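Local atomic coordinates of pectate lyase (Erwinia chrysanthemi, PDB entry 1RU4), a protein that catalyses the eliminative cleavage of pectate, the polygalacturonate backbone of plant cell-wall pectin, as a lyase built on a parallel beta-helix. Residues A1-S9 against S354-P362; G79-A87 against D115-E123. All coordinates share one frame; numbering follows the deposited sequence.

Contact 1: A1-S9 against S354-P362; sequences ADCSSDLTS and SRDNDGTLP
The charged amino terminus of A1 is gripped by two aspartates of the turn D356-G359. From A1 N to D358 OD2 is 2.8 Å, and from A1 N to D356 OD1 is 2.9 Å; both are salt bridges, but they differ in approach. D356 offers the anti lone pair of OD1, whereas D358 OD2 is met from well above its carboxylate plane. Two bonds from T360 to D358 OD1, one from T360 N that closes an Asx turn and one from T360 OG1, hold the rotation of this carboxylate while OD2 meets the terminus. The negative pair probably steadies the terminus in its protonated form.

N357, between the two aspartates, makes the second grip, with CG between the backbone N and the carbonyl carbon (chi1 58°). N357 ND2 donates to D2 OD1 at 2.8 Å, almost straight (175°); the acceptor lies in the amide plane of N357, but the donor comes from above the carboxylate of D2, the two planes being 58° apart. C3 N gives a bond of 2.9 Å to N357 OD1. An amide suits this place, since donor and acceptor are both needed. D2 OD1 also accepts from S4 N, another Asx turn, and from S4 OG. C3 SG packs closely against D358, 3.3 Å from its CB, and is bonded to C89 in a disulfide.

A1 and D2 are exposed, yet tied by these polar bonds. The loose side begins at S4, which adds little more than CB against N357 ND2, 3.6 Å away. Past it the 1-9 segment leaves its partner and heads for strand 16-19. Paired Asx turns around a salt-bridged N-terminus thus fasten the two loops together on the surface of the beta-helix.

Contact 2: G79-A87 against D115-E123; sequences GAPIYVAAA and DYWYFKGVE
I82 packs over the indole of W117 where strands 82-86 and 117-120 run side by side in parallel. Followed outward, its CB sits above one face of the six-membered ring, 4.1 Å from the centroid, as a CH-pi contact. The CG2 branch, anti to the backbone N, drops closest, to 3.4 Å from W117 CZ3. The other branch continues from CG1 with chi2 extended at 175°, carrying CD1 to the ring's far atoms, 4.1 Å from W117 CZ2. A beta-branched residue suits the place: its two arms spread over a flat surface. V84 joins from another direction, with CG2 at the edge of the same ring and in its plane, while V84 CB lies 3.8 Å from F119 CD2.

On the reverse face, Y83 and Y118 cross obliquely, Y83 CD2 lying 3.6 Å from Y118 CB and the planes standing 45° apart. Tyrosine suits Y118's place, its ring packing while its hydroxyl seeks a polar partner. Beside them small A85 lies next to K120, whose chain is extended.

The backbones join through five hydrogen bonds in regular parallel order. I82, V84 and A86 donate to Y116, Y118 and K120, while Y118 N and K120 N donate back, to I82 O at 2.9 Å and V84 O at 3.0 Å. Y83 and A85 bond on to strand 50-53. At the strand's end G121 takes a positive phi, which favours glycine, and the chain turns toward V122.

Adjacent coils are thus joined by backbone bonds with side chains in register, as in a parallel beta-helix. The face of I82, V84, W117 and F119 is buried and mainly apolar, W117 NE1 being satisfied by K74 O; the other, partly exposed apart from buried A85, sends Y118 OH to E142 and K120 NZ to S9.

Overall arrangement
Contact 2 is a core contact and contact 1 a surface one. The strands of 79-87 and 115-123 belong to neighbouring coils of the right-handed beta-helix and meet through regular backbone bonds and apolar packing with a CH-pi contact. In 1-9 and 354-362, far apart in sequence, neither segment has regular structure, and charge and side-chain hydrogen bonds do the work. The two contacts, whose centres are about 15 Å apart, share no element but touch at S9: its OG probably bonds to A86 O, and its carbonyl probably accepts from K120 NZ. The N-terminal segment thus runs from the 354-362 loop to the coils, with the C3-C89 disulfide adding a covalent tie just beyond strand 82-86.

Contact 1: A1-S9 against S354-P362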
ATOM      1  N   ALA A   1     -14.672   6.781  -9.958  1.00  8.48           N
ATOM      2  CA  ALA A   1     -15.303   7.716 -10.930  1.00  8.66           C
ATOM      3  C   ALA A   1     -14.250   8.418 -11.776  1.00  9.04           C
ATOM      4  O   ALA A   1     -13.047   8.278 -11.542  1.00  8.27           O
ATOM      5  CB  ALA A   1     -16.160   8.738 -10.199  1.00  8.86           C
ATOM      6  N   ASP A   2     -14.722   9.179 -12.759  1.00  9.15           N
ATOM      7  CA  ASP A   2     -13.863   9.918 -13.677  1.00  8.42           C
ATOM      8  C   ASP A   2     -13.828  11.388 -13.261  1.00  7.93           C
ATOM      9  O   ASP A   2     -14.808  12.114 -13.451  1.00 10.69           O
ATOM     10  CB  ASP A   2     -14.423   9.772 -15.102  1.00  9.84           C
ATOM     11  CG  ASP A   2     -13.608  10.509 -16.156  1.00 10.89           C
ATOM     12  OD1 ASP A   2     -12.622  11.199 -15.824  1.00  8.91           O
ATOM     13  OD2 ASP A   2     -13.971  10.397 -17.347  1.00 14.85           O
ATOM     14  N   CYS A   3     -12.701  11.819 -12.695  1.00  6.94           N
ATOM     15  CA  CYS A   3     -12.535  13.213 -12.281  1.00  5.80           C
ATOM     16  C   CYS A   3     -11.621  14.029 -13.195  1.00  5.91           C
ATOM     17  O   CYS A   3     -11.090  15.060 -12.781  1.00  6.12           O
ATOM     18  CB  CYS A   3     -12.053  13.309 -10.822  1.00  7.16           C
ATOM     19  SG  CYS A   3     -10.621  12.276 -10.345  1.00  7.86           S
ATOM     20  N   SER A   4     -11.480  13.598 -14.447  1.00  7.74           N
ATOM     21  CA  SER A   4     -10.620  14.299 -15.403  1.00  7.63           C
ATOM     22  C   SER A   4     -11.074  15.725 -15.729  1.00  8.89           C
ATOM     23  O   SER A   4     -10.262  16.556 -16.127  1.00  8.81           O
ATOM     24  CB  SER A   4     -10.459  13.488 -16.696  1.00  8.93           C
ATOM     25  OG  SER A   4     -11.697  13.321 -17.367  1.00 10.52           O
ATOM     26  N   SER A   5     -12.362  16.011 -15.546  1.00  7.98           N
ATOM     27  CA  SER A   5     -12.888  17.347 -15.829  1.00  9.91           C
ATOM     28  C   SER A   5     -12.649  18.350 -14.697  1.00  9.70           C
ATOM     29  O   SER A   5     -12.950  19.536 -14.839  1.00 11.50           O
ATOM     30  CB  SER A   5     -14.382  17.276 -16.154  1.00 11.20           C
ATOM     31  OG  SER A   5     -15.138  16.869 -15.025  1.00 13.93           O
ATOM     32  N   ASP A   6     -12.107  17.871 -13.581  1.00  8.35           N
ATOM     33  CA  ASP A   6     -11.847  18.707 -12.414  1.00  8.37           C
ATOM     34  C   ASP A   6     -10.380  19.130 -12.370  1.00  7.37           C
ATOM     35  O   ASP A   6      -9.500  18.313 -12.095  1.00  7.33           O
ATOM     36  CB  ASP A   6     -12.209  17.932 -11.140  1.00  9.90           C
ATOM     37  CG  ASP A   6     -12.230  18.804  -9.890  1.00 12.90           C
ATOM     38  OD1 ASP A   6     -11.801  19.975  -9.934  1.00 16.02           O
ATOM     39  OD2 ASP A   6     -12.687  18.299  -8.848  1.00 14.57           O
ATOM     40  N   LEU A   7     -10.133  20.416 -12.608  1.00  7.19           N
ATOM     41  CA  LEU A   7      -8.777  20.964 -12.600  1.00  7.07           C
ATOM     42  C   LEU A   7      -7.989  20.578 -11.350  1.00  6.77           C
ATOM     43  O   LEU A   7      -6.864  20.090 -11.451  1.00  6.18           O
ATOM     44  CB  LEU A   7      -8.816  22.491 -12.721  1.00  7.54           C
ATOM     45  CG  LEU A   7      -7.474  23.227 -12.619  1.00  9.77           C
ATOM     46  CD1 LEU A   7      -6.602  22.902 -13.823  1.00  9.16           C
ATOM     47  CD2 LEU A   7      -7.710  24.726 -12.528  1.00  9.67           C
ATOM     48  N   THR A   8      -8.594  20.777 -10.180  1.00  6.98           N
ATOM     49  CA  THR A   8      -7.924  20.514  -8.907  1.00  7.03           C
ATOM     50  C   THR A   8      -8.091  19.095  -8.370  1.00  7.53           C
ATOM     51  O   THR A   8      -7.800  18.832  -7.200  1.00  7.20           O
ATOM     52  CB  THR A   8      -8.362  21.510  -7.821  1.00  7.50           C
ATOM     53  OG1 THR A   8      -9.763  21.351  -7.565  1.00  8.69           O
ATOM     54  CG2 THR A   8      -8.081  22.944  -8.260  1.00  8.62           C
ATOM     55  N   SER A   9      -8.596  18.196  -9.210  1.00  5.89           N
ATOM     56  CA  SER A   9      -8.699  16.783  -8.861  1.00  5.84           C
ATOM     57  C   SER A   9      -9.439  16.499  -7.547  1.00  7.94           C
ATOM     58  O   SER A   9      -9.007  15.665  -6.751  1.00  7.61           O
ATOM     59  CB  SER A   9      -7.295  16.171  -8.822  1.00  7.08           C
ATOM     60  OG  SER A   9      -6.616  16.415 -10.042  1.00  5.54           O
ATOM     61  N   SER A 354      -5.891  -1.093 -14.838  1.00  5.20           N
ATOM     62  CA  SER A 354      -5.853   0.299 -14.402  1.00  5.98           C
ATOM     63  C   SER A 354      -6.976   0.720 -13.457  1.00  5.10           C
ATOM     64  O   SER A 354      -8.139   0.369 -13.651  1.00  6.11           O
ATOM     65  CB  SER A 354      -5.843   1.223 -15.624  1.00  8.46           C
ATOM     66  OG  SER A 354      -5.698   2.584 -15.248  1.00 14.88           O
ATOM     67  N   ARG A 355      -6.604   1.487 -12.435  1.00  5.39           N
ATOM     68  CA  ARG A 355      -7.568   2.111 -11.533  1.00  4.37           C
ATOM     69  C   ARG A 355      -8.278   3.213 -12.313  1.00  6.70           C
ATOM     70  O   ARG A 355      -7.808   3.627 -13.378  1.00  6.22           O
ATOM     71  CB  ARG A 355      -6.842   2.781 -10.362  1.00  4.40           C
ATOM     72  CG  ARG A 355      -6.118   1.849  -9.410  1.00  4.97           C
ATOM     73  CD  ARG A 355      -5.267   2.653  -8.438  1.00  3.74           C
ATOM     74  NE  ARG A 355      -4.615   1.813  -7.434  1.00  3.70           N
ATOM     75  CZ  ARG A 355      -5.200   1.391  -6.318  1.00  2.71           C
ATOM     76  NH1 ARG A 355      -6.457   1.724  -6.051  1.00  2.78           N
ATOM     77  NH2 ARG A 355      -4.524   0.639  -5.460  1.00  4.15           N
ATOM     78  N   ASP A 356      -9.406   3.684 -11.787  1.00  5.68           N
ATOM     79  CA  ASP A 356     -10.055   4.874 -12.340  1.00  5.96           C
ATOM     80  C   ASP A 356      -9.058   6.010 -12.117  1.00  5.24           C
ATOM     81  O   ASP A 356      -8.164   5.895 -11.272  1.00  6.79           O
ATOM     82  CB  ASP A 356     -11.335   5.214 -11.567  1.00  7.46           C
ATOM     83  CG  ASP A 356     -12.464   4.228 -11.808  1.00  8.55           C
ATOM     84  OD1 ASP A 356     -13.577   4.503 -11.312  1.00  8.72           O
ATOM     85  OD2 ASP A 356     -12.261   3.194 -12.479  1.00 10.15           O
ATOM     86  N   ASN A 357      -9.211   7.115 -12.840  1.00  5.09           N
ATOM     87  CA  ASN A 357      -8.293   8.227 -12.640  1.00  5.72           C
ATOM     88  C   ASN A 357      -8.457   8.909 -11.279  1.00  5.13           C
ATOM     89  O   ASN A 357      -7.619   9.716 -10.888  1.00  6.26           O
ATOM     90  CB  ASN A 357      -8.347   9.238 -13.797  1.00  4.55           C
ATOM     91  CG  ASN A 357      -9.731   9.821 -14.013  1.00  6.44           C
ATOM     92  OD1 ASN A 357     -10.514   9.972 -13.077  1.00  6.56           O
ATOM     93  ND2 ASN A 357     -10.027  10.179 -15.257  1.00  8.17           N
ATOM     94  N   ASP A 358      -9.519   8.561 -10.547  1.00  4.88           N
ATOM     95  CA  ASP A 358      -9.689   9.078  -9.189  1.00  6.54           C
ATOM     96  C   ASP A 358      -9.085   8.137  -8.147  1.00  6.44           C
ATOM     97  O   ASP A 358      -9.084   8.438  -6.953  1.00  8.76           O
ATOM     98  CB  ASP A 358     -11.166   9.411  -8.875  1.00  8.04           C
ATOM     99  CG  ASP A 358     -12.035   8.184  -8.586  1.00  8.28           C
ATOM    100  OD1 ASP A 358     -11.591   7.026  -8.744  1.00  8.37           O
ATOM    101  OD2 ASP A 358     -13.202   8.396  -8.193  1.00  8.38           O
ATOM    102  N   GLY A 359      -8.582   6.995  -8.615  1.00  5.09           N
ATOM    103  CA  GLY A 359      -7.943   6.034  -7.733  1.00  4.73           C
ATOM    104  C   GLY A 359      -8.709   4.748  -7.486  1.00  4.20           C
ATOM    105  O   GLY A 359      -8.126   3.759  -7.044  1.00  5.69           O
ATOM    106  N   THR A 360     -10.001   4.741  -7.798  1.00  4.00           N
ATOM    107  CA  THR A 360     -10.844   3.578  -7.528  1.00  4.26           C
ATOM    108  C   THR A 360     -10.327   2.302  -8.184  1.00  4.53           C
ATOM    109  O   THR A 360     -10.004   2.290  -9.371  1.00  4.70           O
ATOM    110  CB  THR A 360     -12.303   3.831  -7.967  1.00  4.80           C
ATOM    111  OG1 THR A 360     -12.819   4.964  -7.253  1.00  5.16           O
ATOM    112  CG2 THR A 360     -13.174   2.616  -7.670  1.00  6.66           C
ATOM    113  N   LEU A 361     -10.230   1.236  -7.391  1.00  5.14           N
ATOM    114  CA  LEU A 361      -9.790  -0.061  -7.896  1.00  4.55           C
ATOM    115  C   LEU A 361     -10.678  -0.511  -9.049  1.00  5.29           C
ATOM    116  O   LEU A 361     -11.881  -0.234  -9.068  1.00  6.93           O
ATOM    117  CB  LEU A 361      -9.834  -1.114  -6.784  1.00  4.83           C
ATOM    118  CG  LEU A 361      -8.726  -1.077  -5.728  1.00  4.13           C
ATOM    119  CD1 LEU A 361      -9.085  -1.981  -4.564  1.00  5.36           C
ATOM    120  CD2 LEU A 361      -7.402  -1.508  -6.347  1.00  7.11           C
ATOM    121  N   PRO A 362     -10.090  -1.187 -10.044  1.00  6.16           N
ATOM    122  CA  PRO A 362     -10.874  -1.656 -11.187  1.00  6.95           C
ATOM    123  C   PRO A 362     -11.849  -2.742 -10.753  1.00  7.97           C
ATOM    124  O   PRO A 362     -11.557  -3.538  -9.855  1.00  7.36           O
ATOM    125  CB  PRO A 362      -9.803  -2.201 -12.127  1.00  7.19           C
ATOM    126  CG  PRO A 362      -8.749  -2.683 -11.182  1.00  6.31           C
ATOM    127  CD  PRO A 362      -8.674  -1.565 -10.181  1.00  7.04           C
TER

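Contact 2: G79-A87 against D115-E123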
ATOM      1  N   GLY A  79      -7.730  20.426   9.083  1.00 15.17           N
ATOM      2  CA  GLY A  79      -8.701  21.174   8.302  1.00 14.71           C
ATOM      3  C   GLY A  79      -8.062  22.063   7.249  1.00 13.70           C
ATOM      4  O   GLY A  79      -8.760  22.729   6.482  1.00 14.68           O
ATOM      5  N   ALA A  80      -6.731  22.072   7.210  1.00 12.11           N
ATOM      6  CA  ALA A  80      -5.987  22.878   6.248  1.00 11.44           C
ATOM      7  C   ALA A  80      -4.669  22.201   5.883  1.00 10.33           C
ATOM      8  O   ALA A  80      -3.590  22.684   6.230  1.00 10.01           O
ATOM      9  CB  ALA A  80      -5.729  24.269   6.819  1.00 10.77           C
ATOM     10  N   PRO A  81      -4.740  21.054   5.189  1.00  9.56           N
ATOM     11  CA  PRO A  81      -3.518  20.341   4.800  1.00  8.99           C
ATOM     12  C   PRO A  81      -2.792  21.083   3.685  1.00  8.53           C
ATOM     13  O   PRO A  81      -3.365  21.974   3.053  1.00  8.95           O
ATOM     14  CB  PRO A  81      -4.054  19.003   4.275  1.00 10.80           C
ATOM     15  CG  PRO A  81      -5.430  18.887   4.883  1.00 14.41           C
ATOM     16  CD  PRO A  81      -5.934  20.292   4.791  1.00 11.07           C
ATOM     17  N   ILE A  82      -1.521  20.752   3.480  1.00  7.44           N
ATOM     18  CA  ILE A  82      -0.795  21.266   2.323  1.00  7.63           C
ATOM     19  C   ILE A  82      -0.990  20.221   1.231  1.00  7.61           C
ATOM     20  O   ILE A  82      -0.562  19.073   1.373  1.00  8.11           O
ATOM     21  CB  ILE A  82       0.713  21.447   2.597  1.00  7.58           C
ATOM     22  CG1 ILE A  82       0.929  22.476   3.709  1.00  9.73           C
ATOM     23  CG2 ILE A  82       1.417  21.903   1.324  1.00  9.03           C
ATOM     24  CD1 ILE A  82       2.380  22.639   4.120  1.00 11.02           C
ATOM     25  N   TYR A  83      -1.687  20.614   0.172  1.00  6.85           N
ATOM     26  CA  TYR A  83      -2.002  19.711  -0.931  1.00  7.02           C
ATOM     27  C   TYR A  83      -0.949  19.712  -2.035  1.00  7.27           C
ATOM     28  O   TYR A  83      -0.455  20.764  -2.433  1.00  7.36           O
ATOM     29  CB  TYR A  83      -3.349  20.088  -1.553  1.00  6.76           C
ATOM     30  CG  TYR A  83      -4.546  20.003  -0.632  1.00  7.92           C
ATOM     31  CD1 TYR A  83      -5.050  21.144  -0.007  1.00  9.80           C
ATOM     32  CD2 TYR A  83      -5.220  18.796  -0.442  1.00  7.65           C
ATOM     33  CE1 TYR A  83      -6.204  21.086   0.778  1.00 10.62           C
ATOM     34  CE2 TYR A  83      -6.372  18.727   0.339  1.00  9.51           C
ATOM     35  CZ  TYR A  83      -6.858  19.875   0.943  1.00 11.13           C
ATOM     36  OH  TYR A  83      -8.010  19.812   1.697  1.00 15.24           O
ATOM     37  N   VAL A  84      -0.622  18.521  -2.531  1.00  5.74           N
ATOM     38  CA  VAL A  84       0.285  18.361  -3.665  1.00  5.71           C
ATOM     39  C   VAL A  84      -0.418  17.367  -4.586  1.00  6.25           C
ATOM     40  O   VAL A  84      -0.610  16.207  -4.217  1.00  5.88           O
ATOM     41  CB  VAL A  84       1.662  17.787  -3.231  1.00  5.64           C
ATOM     42  CG1 VAL A  84       2.573  17.611  -4.442  1.00  6.73           C
ATOM     43  CG2 VAL A  84       2.323  18.705  -2.211  1.00  7.50           C
ATOM     44  N   ALA A  85      -0.828  17.821  -5.767  1.00  5.70           N
ATOM     45  CA  ALA A  85      -1.607  16.961  -6.651  1.00  5.67           C
ATOM     46  C   ALA A  85      -1.437  17.218  -8.142  1.00  5.93           C
ATOM     47  O   ALA A  85      -1.237  18.354  -8.575  1.00  6.52           O
ATOM     48  CB  ALA A  85      -3.087  17.040  -6.279  1.00  7.10           C
ATOM     49  N   ALA A  86      -1.519  16.142  -8.922  1.00  5.72           N
ATOM     50  CA  ALA A  86      -1.497  16.242 -10.375  1.00  5.69           C
ATOM     51  C   ALA A  86      -2.869  16.735 -10.829  1.00  6.33           C
ATOM     52  O   ALA A  86      -3.899  16.258 -10.348  1.00  5.73           O
ATOM     53  CB  ALA A  86      -1.182  14.887 -10.994  1.00  6.95           C
ATOM     54  N   ALA A  87      -2.873  17.695 -11.748  1.00  5.29           N
ATOM     55  CA  ALA A  87      -4.108  18.306 -12.237  1.00  4.86           C
ATOM     56  C   ALA A  87      -4.992  17.376 -13.060  1.00  4.34           C
ATOM     57  O   ALA A  87      -4.506  16.433 -13.685  1.00  4.94           O
ATOM     58  CB  ALA A  87      -3.782  19.554 -13.044  1.00  5.68           C
ATOM     59  N   ASP A 115       3.804  17.409   9.141  1.00  7.54           N
ATOM     60  CA  ASP A 115       2.460  16.876   9.346  1.00  8.13           C
ATOM     61  C   ASP A 115       1.456  17.463   8.356  1.00  8.11           C
ATOM     62  O   ASP A 115       1.696  18.506   7.750  1.00  8.61           O
ATOM     63  CB  ASP A 115       1.957  17.207  10.762  1.00  8.54           C
ATOM     64  CG  ASP A 115       2.848  16.661  11.865  1.00 11.17           C
ATOM     65  OD1 ASP A 115       2.774  17.204  12.988  1.00 13.67           O
ATOM     66  OD2 ASP A 115       3.603  15.697  11.639  1.00 10.17           O
ATOM     67  N   TYR A 116       0.319  16.786   8.230  1.00  8.38           N
ATOM     68  CA  TYR A 116      -0.811  17.256   7.431  1.00  8.04           C
ATOM     69  C   TYR A 116      -0.548  17.555   5.957  1.00  8.59           C
ATOM     70  O   TYR A 116      -1.022  18.560   5.421  1.00  9.47           O
ATOM     71  CB  TYR A 116      -1.486  18.455   8.114  1.00  8.48           C
ATOM     72  CG  TYR A 116      -2.178  18.105   9.414  1.00 10.12           C
ATOM     73  CD1 TYR A 116      -1.569  18.362  10.643  1.00 11.41           C
ATOM     74  CD2 TYR A 116      -3.436  17.503   9.415  1.00 10.67           C
ATOM     75  CE1 TYR A 116      -2.197  18.027  11.842  1.00 12.83           C
ATOM     76  CE2 TYR A 116      -4.072  17.164  10.608  1.00 12.39           C
ATOM     77  CZ  TYR A 116      -3.445  17.429  11.816  1.00 13.01           C
ATOM     78  OH  TYR A 116      -4.065  17.090  12.996  1.00 17.80           O
ATOM     79  N   TRP A 117       0.219  16.685   5.310  1.00  7.19           N
ATOM     80  CA  TRP A 117       0.410  16.769   3.865  1.00  5.99           C
ATOM     81  C   TRP A 117      -0.684  15.927   3.220  1.00  5.40           C
ATOM     82  O   TRP A 117      -1.148  14.951   3.810  1.00  6.74           O
ATOM     83  CB  TRP A 117       1.779  16.218   3.456  1.00  5.32           C
ATOM     84  CG  TRP A 117       2.909  17.141   3.762  1.00  5.75           C
ATOM     85  CD1 TRP A 117       3.612  17.217   4.929  1.00  7.75           C
ATOM     86  CD2 TRP A 117       3.447  18.153   2.903  1.00  6.74           C
ATOM     87  NE1 TRP A 117       4.548  18.218   4.854  1.00  7.54           N
ATOM     88  CE2 TRP A 117       4.470  18.810   3.621  1.00  7.09           C
ATOM     89  CE3 TRP A 117       3.163  18.568   1.595  1.00  6.36           C
ATOM     90  CZ2 TRP A 117       5.213  19.865   3.077  1.00  8.18           C
ATOM     91  CZ3 TRP A 117       3.903  19.620   1.050  1.00  8.05           C
ATOM     92  CH2 TRP A 117       4.916  20.255   1.794  1.00  9.72           C
ATOM     93  N   TYR A 118      -1.107  16.313   2.021  1.00  6.57           N
ATOM     94  CA  TYR A 118      -2.109  15.540   1.296  1.00  5.44           C
ATOM     95  C   TYR A 118      -1.678  15.400  -0.163  1.00  6.38           C
ATOM     96  O   TYR A 118      -1.800  16.338  -0.949  1.00  6.67           O
ATOM     97  CB  TYR A 118      -3.493  16.203   1.397  1.00  5.61           C
ATOM     98  CG  TYR A 118      -4.641  15.253   1.131  1.00  6.88           C
ATOM     99  CD1 TYR A 118      -5.530  14.908   2.147  1.00  7.62           C
ATOM    100  CD2 TYR A 118      -4.810  14.659  -0.121  1.00  7.46           C
ATOM    101  CE1 TYR A 118      -6.555  13.988   1.928  1.00 10.34           C
ATOM    102  CE2 TYR A 118      -5.829  13.737  -0.353  1.00  8.79           C
ATOM    103  CZ  TYR A 118      -6.694  13.404   0.679  1.00  9.28           C
ATOM    104  OH  TYR A 118      -7.681  12.465   0.473  1.00 10.90           O
ATOM    105  N   PHE A 119      -1.147  14.226  -0.499  1.00  5.79           N
ATOM    106  CA  PHE A 119      -0.678  13.929  -1.854  1.00  5.66           C
ATOM    107  C   PHE A 119      -1.751  13.194  -2.650  1.00  5.77           C
ATOM    108  O   PHE A 119      -2.399  12.291  -2.127  1.00  5.96           O
ATOM    109  CB  PHE A 119       0.572  13.041  -1.802  1.00  4.23           C
ATOM    110  CG  PHE A 119       1.765  13.684  -1.151  1.00  5.30           C
ATOM    111  CD1 PHE A 119       1.974  13.565   0.218  1.00  5.51           C
ATOM    112  CD2 PHE A 119       2.703  14.376  -1.916  1.00  5.72           C
ATOM    113  CE1 PHE A 119       3.100  14.123   0.823  1.00  5.95           C
ATOM    114  CE2 PHE A 119       3.832  14.938  -1.322  1.00  7.24           C
ATOM    115  CZ  PHE A 119       4.030  14.810   0.049  1.00  4.67           C
ATOM    116  N   LYS A 120      -1.915  13.557  -3.920  1.00  5.13           N
ATOM    117  CA  LYS A 120      -2.882  12.880  -4.783  1.00  4.46           C
ATOM    118  C   LYS A 120      -2.403  12.814  -6.232  1.00  4.99           C
ATOM    119  O   LYS A 120      -2.035  13.830  -6.819  1.00  5.13           O
ATOM    120  CB  LYS A 120      -4.254  13.565  -4.705  1.00  4.79           C
ATOM    121  CG  LYS A 120      -5.363  12.809  -5.425  1.00  7.64           C
ATOM    122  CD  LYS A 120      -6.728  13.438  -5.185  1.00 10.07           C
ATOM    123  CE  LYS A 120      -7.822  12.626  -5.862  1.00 10.70           C
ATOM    124  NZ  LYS A 120      -9.188  13.180  -5.608  1.00 10.16           N
ATOM    125  N   GLY A 121      -2.375  11.606  -6.788  1.00  4.39           N
ATOM    126  CA  GLY A 121      -1.979  11.424  -8.178  1.00  5.37           C
ATOM    127  C   GLY A 121      -0.495  11.575  -8.453  1.00  5.90           C
ATOM    128  O   GLY A 121      -0.094  11.869  -9.582  1.00  7.25           O
ATOM    129  N   VAL A 122       0.319  11.334  -7.429  1.00  5.15           N
ATOM    130  CA  VAL A 122       1.770  11.485  -7.517  1.00  4.97           C
ATOM    131  C   VAL A 122       2.476  10.133  -7.382  1.00  3.89           C
ATOM    132  O   VAL A 122       2.017   9.257  -6.652  1.00  5.60           O
ATOM    133  CB  VAL A 122       2.268  12.442  -6.404  1.00  6.03           C
ATOM    134  CG1 VAL A 122       3.783  12.548  -6.414  1.00 10.68           C
ATOM    135  CG2 VAL A 122       1.631  13.819  -6.575  1.00  8.83           C
ATOM    136  N   GLU A 123       3.577   9.963  -8.115  1.00  2.69           N
ATOM    137  CA  GLU A 123       4.373   8.737  -8.051  1.00  4.94           C
ATOM    138  C   GLU A 123       5.837   9.033  -7.753  1.00  4.59           C
ATOM    139  O   GLU A 123       6.346  10.098  -8.099  1.00  5.96           O
ATOM    140  CB  GLU A 123       4.291   7.961  -9.372  1.00  6.14           C
ATOM    141  CG  GLU A 123       2.883   7.562  -9.796  1.00  8.59           C
ATOM    142  CD  GLU A 123       2.854   6.640 -11.011  1.00  9.21           C
ATOM    143  OE1 GLU A 123       3.925   6.315 -11.570  1.00 10.19           O
ATOM    144  OE2 GLU A 123       1.745   6.234 -11.408  1.00 13.22           O
TER